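Local atomic coordinates of transmembrane oligosaccharyl transferase (Archaeoglobus fulgidus, PDB entry 3WAJ), a protein that belongs to the STT3/AglB family of integral membrane proteins, pairing an N-terminal membrane-embedded helical region with C-terminal globular domains. Residues F132-L143 with V437-D448. Sequence-based numbering, arbitrary orientation.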
ATOM      1  N   PHE A 132       1.534  -8.575  34.885  1.00 86.62           N
ATOM      2  CA  PHE A 132       1.670  -7.776  36.090  1.00 84.95           C
ATOM      3  C   PHE A 132       0.424  -7.830  36.986  1.00 90.49           C
ATOM      4  O   PHE A 132       0.033  -8.910  37.431  1.00 94.37           O
ATOM      5  CB  PHE A 132       2.066  -6.346  35.722  1.00 80.25           C
ATOM      6  CG  PHE A 132       3.273  -6.273  34.819  1.00 76.69           C
ATOM      7  CD1 PHE A 132       4.501  -6.764  35.238  1.00 76.56           C
ATOM      8  CD2 PHE A 132       3.179  -5.720  33.554  1.00 77.02           C
ATOM      9  CE1 PHE A 132       5.619  -6.697  34.411  1.00 74.27           C
ATOM     10  CE2 PHE A 132       4.292  -5.648  32.723  1.00 73.70           C
ATOM     11  CZ  PHE A 132       5.514  -6.138  33.156  1.00 74.08           C
ATOM     12  N   ASP A 133      -0.181  -6.674  37.238  1.00 92.18           N
ATOM     13  CA  ASP A 133      -1.372  -6.599  38.076  1.00 95.45           C
ATOM     14  C   ASP A 133      -2.508  -5.877  37.359  1.00 97.32           C
ATOM     15  O   ASP A 133      -2.506  -5.761  36.134  1.00101.08           O
ATOM     16  CB  ASP A 133      -1.054  -5.898  39.398  1.00 93.17           C
ATOM     17  CG  ASP A 133      -0.521  -4.492  39.197  1.00 94.53           C
ATOM     18  OD1 ASP A 133      -1.093  -3.749  38.372  1.00102.75           O
ATOM     19  OD2 ASP A 133       0.471  -4.130  39.865  1.00 86.59           O
ATOM     20  N   LYS A 134      -3.475  -5.394  38.131  1.00 90.54           N
ATOM     21  CA  LYS A 134      -4.619  -4.682  37.571  1.00 80.36           C
ATOM     22  C   LYS A 134      -4.380  -3.187  37.397  1.00 76.83           C
ATOM     23  O   LYS A 134      -4.860  -2.579  36.440  1.00 81.18           O
ATOM     24  CB  LYS A 134      -5.837  -4.825  38.485  1.00 80.69           C
ATOM     25  CG  LYS A 134      -6.880  -5.808  37.979  1.00 89.69           C
ATOM     26  CD  LYS A 134      -7.385  -6.702  39.100  1.00 97.61           C
ATOM     27  CE  LYS A 134      -8.150  -7.896  38.551  1.00101.20           C
ATOM     28  NZ  LYS A 134      -8.923  -8.596  39.614  1.00103.14           N
ATOM     29  N   ARG A 135      -3.635  -2.598  38.328  1.00 78.54           N
ATOM     30  CA  ARG A 135      -3.332  -1.173  38.279  1.00 81.46           C
ATOM     31  C   ARG A 135      -2.656  -0.854  36.950  1.00 72.00           C
ATOM     32  O   ARG A 135      -3.020   0.107  36.273  1.00 68.60           O
ATOM     33  CB  ARG A 135      -2.414  -0.789  39.441  1.00 92.02           C
ATOM     34  CG  ARG A 135      -2.911  -1.247  40.802  1.00 95.85           C
ATOM     35  CD  ARG A 135      -3.152  -0.066  41.728  1.00101.78           C
ATOM     36  NE  ARG A 135      -3.919  -0.447  42.911  1.00109.36           N
ATOM     37  CZ  ARG A 135      -4.024   0.300  44.005  1.00113.32           C
ATOM     38  NH1 ARG A 135      -3.409   1.473  44.071  1.00116.00           N
ATOM     39  NH2 ARG A 135      -4.743  -0.126  45.035  1.00111.94           N
ATOM     40  N   ALA A 136      -1.671  -1.667  36.581  1.00 71.63           N
ATOM     41  CA  ALA A 136      -0.940  -1.473  35.325  1.00 75.90           C
ATOM     42  C   ALA A 136      -1.828  -1.716  34.097  1.00 76.49           C
ATOM     43  O   ALA A 136      -1.721  -1.018  33.090  1.00 75.69           O
ATOM     44  CB  ALA A 136       0.284  -2.372  35.274  1.00 75.76           C
ATOM     45  N   ALA A 137      -2.712  -2.703  34.202  1.00 75.61           N
ATOM     46  CA  ALA A 137      -3.557  -3.118  33.090  1.00 76.56           C
ATOM     47  C   ALA A 137      -4.602  -2.085  32.691  1.00 85.03           C
ATOM     48  O   ALA A 137      -5.200  -2.174  31.617  1.00 87.63           O
ATOM     49  CB  ALA A 137      -4.209  -4.435  33.412  1.00 78.46           C
ATOM     50  N   VAL A 138      -4.819  -1.108  33.564  1.00 89.39           N
ATOM     51  CA  VAL A 138      -5.787  -0.045  33.313  1.00 89.10           C
ATOM     52  C   VAL A 138      -5.109   1.140  32.626  1.00 82.61           C
ATOM     53  O   VAL A 138      -5.629   1.686  31.646  1.00 81.04           O
ATOM     54  CB  VAL A 138      -6.491   0.376  34.620  1.00 93.91           C
ATOM     55  CG1 VAL A 138      -6.840   1.851  34.607  1.00 94.16           C
ATOM     56  CG2 VAL A 138      -7.732  -0.471  34.840  1.00 94.84           C
ATOM     57  N   ILE A 139      -3.939   1.514  33.136  1.00 74.89           N
ATOM     58  CA  ILE A 139      -3.115   2.517  32.481  1.00 73.88           C
ATOM     59  C   ILE A 139      -2.782   2.021  31.072  1.00 75.63           C
ATOM     60  O   ILE A 139      -2.670   2.804  30.125  1.00 72.16           O
ATOM     61  CB  ILE A 139      -1.817   2.747  33.259  1.00 70.30           C
ATOM     62  CG1 ILE A 139      -2.101   2.779  34.760  1.00 73.62           C
ATOM     63  CG2 ILE A 139      -1.149   4.028  32.802  1.00 70.01           C
ATOM     64  CD1 ILE A 139      -0.860   2.816  35.629  1.00 74.37           C
ATOM     65  N   ALA A 140      -2.646   0.703  30.959  1.00 73.68           N
ATOM     66  CA  ALA A 140      -2.342   0.037  29.700  1.00 75.40           C
ATOM     67  C   ALA A 140      -3.425   0.276  28.664  1.00 73.54           C
ATOM     68  O   ALA A 140      -3.149   0.765  27.566  1.00 69.55           O
ATOM     69  CB  ALA A 140      -2.174  -1.440  29.936  1.00 73.67           C
ATOM     70  N   ALA A 141      -4.652  -0.088  29.020  1.00 72.44           N
ATOM     71  CA  ALA A 141      -5.781   0.049  28.114  1.00 73.60           C
ATOM     72  C   ALA A 141      -5.991   1.504  27.710  1.00 77.43           C
ATOM     73  O   ALA A 141      -6.525   1.782  26.637  1.00 80.62           O
ATOM     74  CB  ALA A 141      -7.029  -0.511  28.748  1.00 75.90           C
ATOM     75  N   PHE A 142      -5.567   2.425  28.571  1.00 80.40           N
ATOM     76  CA  PHE A 142      -5.692   3.851  28.279  1.00 79.78           C
ATOM     77  C   PHE A 142      -4.619   4.303  27.294  1.00 70.04           C
ATOM     78  O   PHE A 142      -4.865   5.151  26.439  1.00 69.35           O
ATOM     79  CB  PHE A 142      -5.618   4.681  29.570  1.00 83.92           C
ATOM     80  CG  PHE A 142      -5.716   6.171  29.346  1.00 79.44           C
ATOM     81  CD1 PHE A 142      -6.929   6.829  29.483  1.00 81.33           C
ATOM     82  CD2 PHE A 142      -4.591   6.913  29.011  1.00 77.58           C
ATOM     83  CE1 PHE A 142      -7.020   8.199  29.276  1.00 83.10           C
ATOM     84  CE2 PHE A 142      -4.677   8.271  28.796  1.00 80.20           C
ATOM     85  CZ  PHE A 142      -5.892   8.920  28.933  1.00 83.07           C
ATOM     86  N   LEU A 143      -3.423   3.748  27.428  1.00 68.52           N
ATOM     87  CA  LEU A 143      -2.305   4.147  26.583  1.00 70.91           C
ATOM     88  C   LEU A 143      -2.443   3.654  25.148  1.00 72.04           C
ATOM     89  O   LEU A 143      -2.098   4.371  24.205  1.00 76.78           O
ATOM     90  CB  LEU A 143      -0.981   3.690  27.195  1.00 72.12           C
ATOM     91  CG  LEU A 143      -0.585   4.478  28.443  1.00 69.07           C
ATOM     92  CD1 LEU A 143       0.760   4.020  28.948  1.00 68.72           C
ATOM     93  CD2 LEU A 143      -0.561   5.965  28.126  1.00 65.71           C
ATOM     94  N   VAL A 437       2.377  -1.243  27.072  1.00 72.71           N
ATOM     95  CA  VAL A 437       2.470  -2.140  28.224  1.00 72.35           C
ATOM     96  C   VAL A 437       3.614  -1.738  29.140  1.00 71.58           C
ATOM     97  O   VAL A 437       3.439  -1.669  30.357  1.00 75.09           O
ATOM     98  CB  VAL A 437       2.665  -3.598  27.780  1.00 72.04           C
ATOM     99  CG1 VAL A 437       2.896  -4.505  28.976  1.00 70.42           C
ATOM    100  CG2 VAL A 437       1.470  -4.075  26.983  1.00 71.47           C
ATOM    101  N   TYR A 438       4.778  -1.466  28.546  1.00 70.27           N
ATOM    102  CA  TYR A 438       5.976  -1.073  29.298  1.00 74.14           C
ATOM    103  C   TYR A 438       5.960   0.402  29.738  1.00 75.67           C
ATOM    104  O   TYR A 438       6.900   0.885  30.370  1.00 78.56           O
ATOM    105  CB  TYR A 438       7.248  -1.418  28.509  1.00 69.90           C
ATOM    106  CG  TYR A 438       7.569  -2.899  28.484  1.00 72.94           C
ATOM    107  CD1 TYR A 438       7.606  -3.644  29.661  1.00 76.12           C
ATOM    108  CD2 TYR A 438       7.816  -3.562  27.286  1.00 71.38           C
ATOM    109  CE1 TYR A 438       7.894  -5.006  29.647  1.00 71.78           C
ATOM    110  CE2 TYR A 438       8.103  -4.924  27.265  1.00 71.16           C
ATOM    111  CZ  TYR A 438       8.138  -5.635  28.448  1.00 69.34           C
ATOM    112  OH  TYR A 438       8.424  -6.976  28.435  1.00 67.66           O
ATOM    113  N   SER A 439       4.890   1.113  29.400  1.00 73.74           N
ATOM    114  CA  SER A 439       4.667   2.450  29.937  1.00 73.67           C
ATOM    115  C   SER A 439       3.682   2.362  31.094  1.00 73.95           C
ATOM    116  O   SER A 439       3.854   3.022  32.121  1.00 77.31           O
ATOM    117  CB  SER A 439       4.150   3.404  28.861  1.00 72.87           C
ATOM    118  OG  SER A 439       5.150   3.716  27.914  1.00 70.68           O
ATOM    119  N   ALA A 440       2.668   1.516  30.927  1.00 68.64           N
ATOM    120  CA  ALA A 440       1.725   1.217  32.003  1.00 75.23           C
ATOM    121  C   ALA A 440       2.427   0.539  33.179  1.00 77.06           C
ATOM    122  O   ALA A 440       1.895   0.488  34.283  1.00 73.36           O
ATOM    123  CB  ALA A 440       0.617   0.346  31.499  1.00 72.55           C
ATOM    124  N   LEU A 441       3.610  -0.007  32.923  1.00 77.17           N
ATOM    125  CA  LEU A 441       4.413  -0.616  33.969  1.00 79.05           C
ATOM    126  C   LEU A 441       5.254   0.474  34.633  1.00 79.23           C
ATOM    127  O   LEU A 441       5.206   0.642  35.852  1.00 80.44           O
ATOM    128  CB  LEU A 441       5.278  -1.727  33.365  1.00 82.22           C
ATOM    129  CG  LEU A 441       6.164  -2.613  34.239  1.00 82.44           C
ATOM    130  CD1 LEU A 441       7.570  -2.048  34.304  1.00 85.58           C
ATOM    131  CD2 LEU A 441       5.581  -2.791  35.633  1.00 80.25           C
ATOM    132  N   ALA A 442       5.988   1.234  33.817  1.00 75.22           N
ATOM    133  CA  ALA A 442       6.797   2.361  34.289  1.00 71.25           C
ATOM    134  C   ALA A 442       5.992   3.344  35.140  1.00 81.34           C
ATOM    135  O   ALA A 442       6.523   3.964  36.061  1.00 87.70           O
ATOM    136  CB  ALA A 442       7.439   3.087  33.117  1.00 57.77           C
ATOM    137  N   LEU A 443       4.717   3.501  34.809  1.00 83.77           N
ATOM    138  CA  LEU A 443       3.828   4.335  35.599  1.00 86.26           C
ATOM    139  C   LEU A 443       3.350   3.579  36.836  1.00 93.25           C
ATOM    140  O   LEU A 443       3.512   4.061  37.957  1.00102.83           O
ATOM    141  CB  LEU A 443       2.644   4.819  34.756  1.00 85.12           C
ATOM    142  CG  LEU A 443       2.980   5.792  33.622  1.00 82.71           C
ATOM    143  CD1 LEU A 443       1.725   6.212  32.875  1.00 84.09           C
ATOM    144  CD2 LEU A 443       3.727   7.014  34.133  1.00 80.41           C
ATOM    145  N   SER A 444       2.800   2.379  36.642  1.00 93.84           N
ATOM    146  CA  SER A 444       2.339   1.542  37.757  1.00 99.94           C
ATOM    147  C   SER A 444       3.506   1.044  38.611  1.00108.18           C
ATOM    148  O   SER A 444       3.554  -0.121  39.017  1.00116.77           O
ATOM    149  CB  SER A 444       1.515   0.360  37.241  1.00 98.70           C
ATOM    150  OG  SER A 444       1.311  -0.630  38.234  1.00100.60           O
ATOM    151  N   VAL A 445       4.438   1.953  38.879  1.00100.43           N
ATOM    152  CA  VAL A 445       5.635   1.675  39.647  1.00 95.21           C
ATOM    153  C   VAL A 445       6.027   2.988  40.302  1.00102.51           C
ATOM    154  O   VAL A 445       6.279   3.032  41.504  1.00107.93           O
ATOM    155  CB  VAL A 445       6.770   1.122  38.759  1.00 86.68           C
ATOM    156  CG1 VAL A 445       8.133   1.652  39.198  1.00 87.44           C
ATOM    157  CG2 VAL A 445       6.749  -0.401  38.773  1.00 83.75           C
ATOM    158  N   VAL A 446       6.048   4.059  39.511  1.00 98.24           N
ATOM    159  CA  VAL A 446       6.220   5.400  40.056  1.00 98.76           C
ATOM    160  C   VAL A 446       5.017   5.722  40.937  1.00107.97           C
ATOM    161  O   VAL A 446       5.145   6.346  41.997  1.00111.48           O
ATOM    162  CB  VAL A 446       6.319   6.454  38.945  1.00 90.22           C
ATOM    163  CG1 VAL A 446       6.165   7.846  39.536  1.00 88.40           C
ATOM    164  CG2 VAL A 446       7.629   6.322  38.187  1.00 84.87           C
ATOM    165  N   PHE A 447       3.848   5.278  40.485  1.00110.09           N
ATOM    166  CA  PHE A 447       2.597   5.468  41.209  1.00112.48           C
ATOM    167  C   PHE A 447       2.610   4.748  42.554  1.00116.54           C
ATOM    168  O   PHE A 447       2.260   5.332  43.582  1.00114.09           O
ATOM    169  CB  PHE A 447       1.414   4.961  40.380  1.00108.90           C
ATOM    170  CG  PHE A 447       1.028   5.868  39.249  1.00109.21           C
ATOM    171  CD1 PHE A 447       1.924   6.800  38.743  1.00110.74           C
ATOM    172  CD2 PHE A 447      -0.242   5.803  38.702  1.00107.81           C
ATOM    173  CE1 PHE A 447       1.568   7.638  37.705  1.00109.44           C
ATOM    174  CE2 PHE A 447      -0.608   6.641  37.665  1.00107.04           C
ATOM    175  CZ  PHE A 447       0.300   7.559  37.166  1.00107.52           C
ATOM    176  N   ASP A 448       3.017   3.478  42.533  1.00118.51           N
ATOM    177  CA  ASP A 448       3.061   2.648  43.733  1.00117.39           C
ATOM    178  C   ASP A 448       4.256   2.995  44.632  1.00121.56           C
ATOM    179  O   ASP A 448       4.453   2.377  45.678  1.00125.79           O
ATOM    180  CB  ASP A 448       3.046   1.153  43.368  1.00113.55           C
ATOM    181  CG  ASP A 448       1.692   0.688  42.835  1.00112.72           C
ATOM    182  OD1 ASP A 448       0.657   1.282  43.211  1.00115.37           O
ATOM    183  OD2 ASP A 448       1.661  -0.280  42.044  1.00108.56           O
TER
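Parts of two helices of the membrane-embedded region of this STT3-family protein, 134-143 and 437-446, pack through small residues where Ala-440 meets Ala-136 and Ala-140. The axes of these short segments approach to 7.9 Å with N-to-C directions 132° apart, a closeness that suits residues ending at CB. The methyl of Ala-440 fits against the backbone of the other helix, its CB 3.3 Å from Ala-140 N, while Ala-136 CB lies 3.6 Å from Ser-444 CB. Around this seam, branched aliphatic chains fill in: Ile-139 CG2 touches Leu-443 CD1 (3.6 Å), its CD1 reaches Ser-444 CB, and Leu-143 CD1 presses on Ser-439 CB. Ser-439 itself turns its OG back to the carbonyl oxygen of Ser-435.

Just before helix 134-143, the flat Phe-132 ring offers Leu-441 a broad face. Leu-441 swings CG away from its own N (chi1 -176°), toward the ring, and CD2 then lies over the ring centre, 4.0 Å from the centroid, a CH-pi contact; Val-437 CG1 and Tyr-438 CE1 come to the ring edge. Asp-133 is the N-cap, its short carboxylate reaching back so that OD1 accepts from Ala-136 N at 2.8 Å. Arg-135 NH1 stays 4.2 Å from Asp-448 OD1 with no N-H aimed at it, so the attraction is probably weak, and the nearby Asp-133 carboxylate would tend to repel Asp-448. Between these segments, cohesion therefore rests mainly on van der Waals packing, while Asp-133 and Ser-439 spend their hydrogen bonds on their own side.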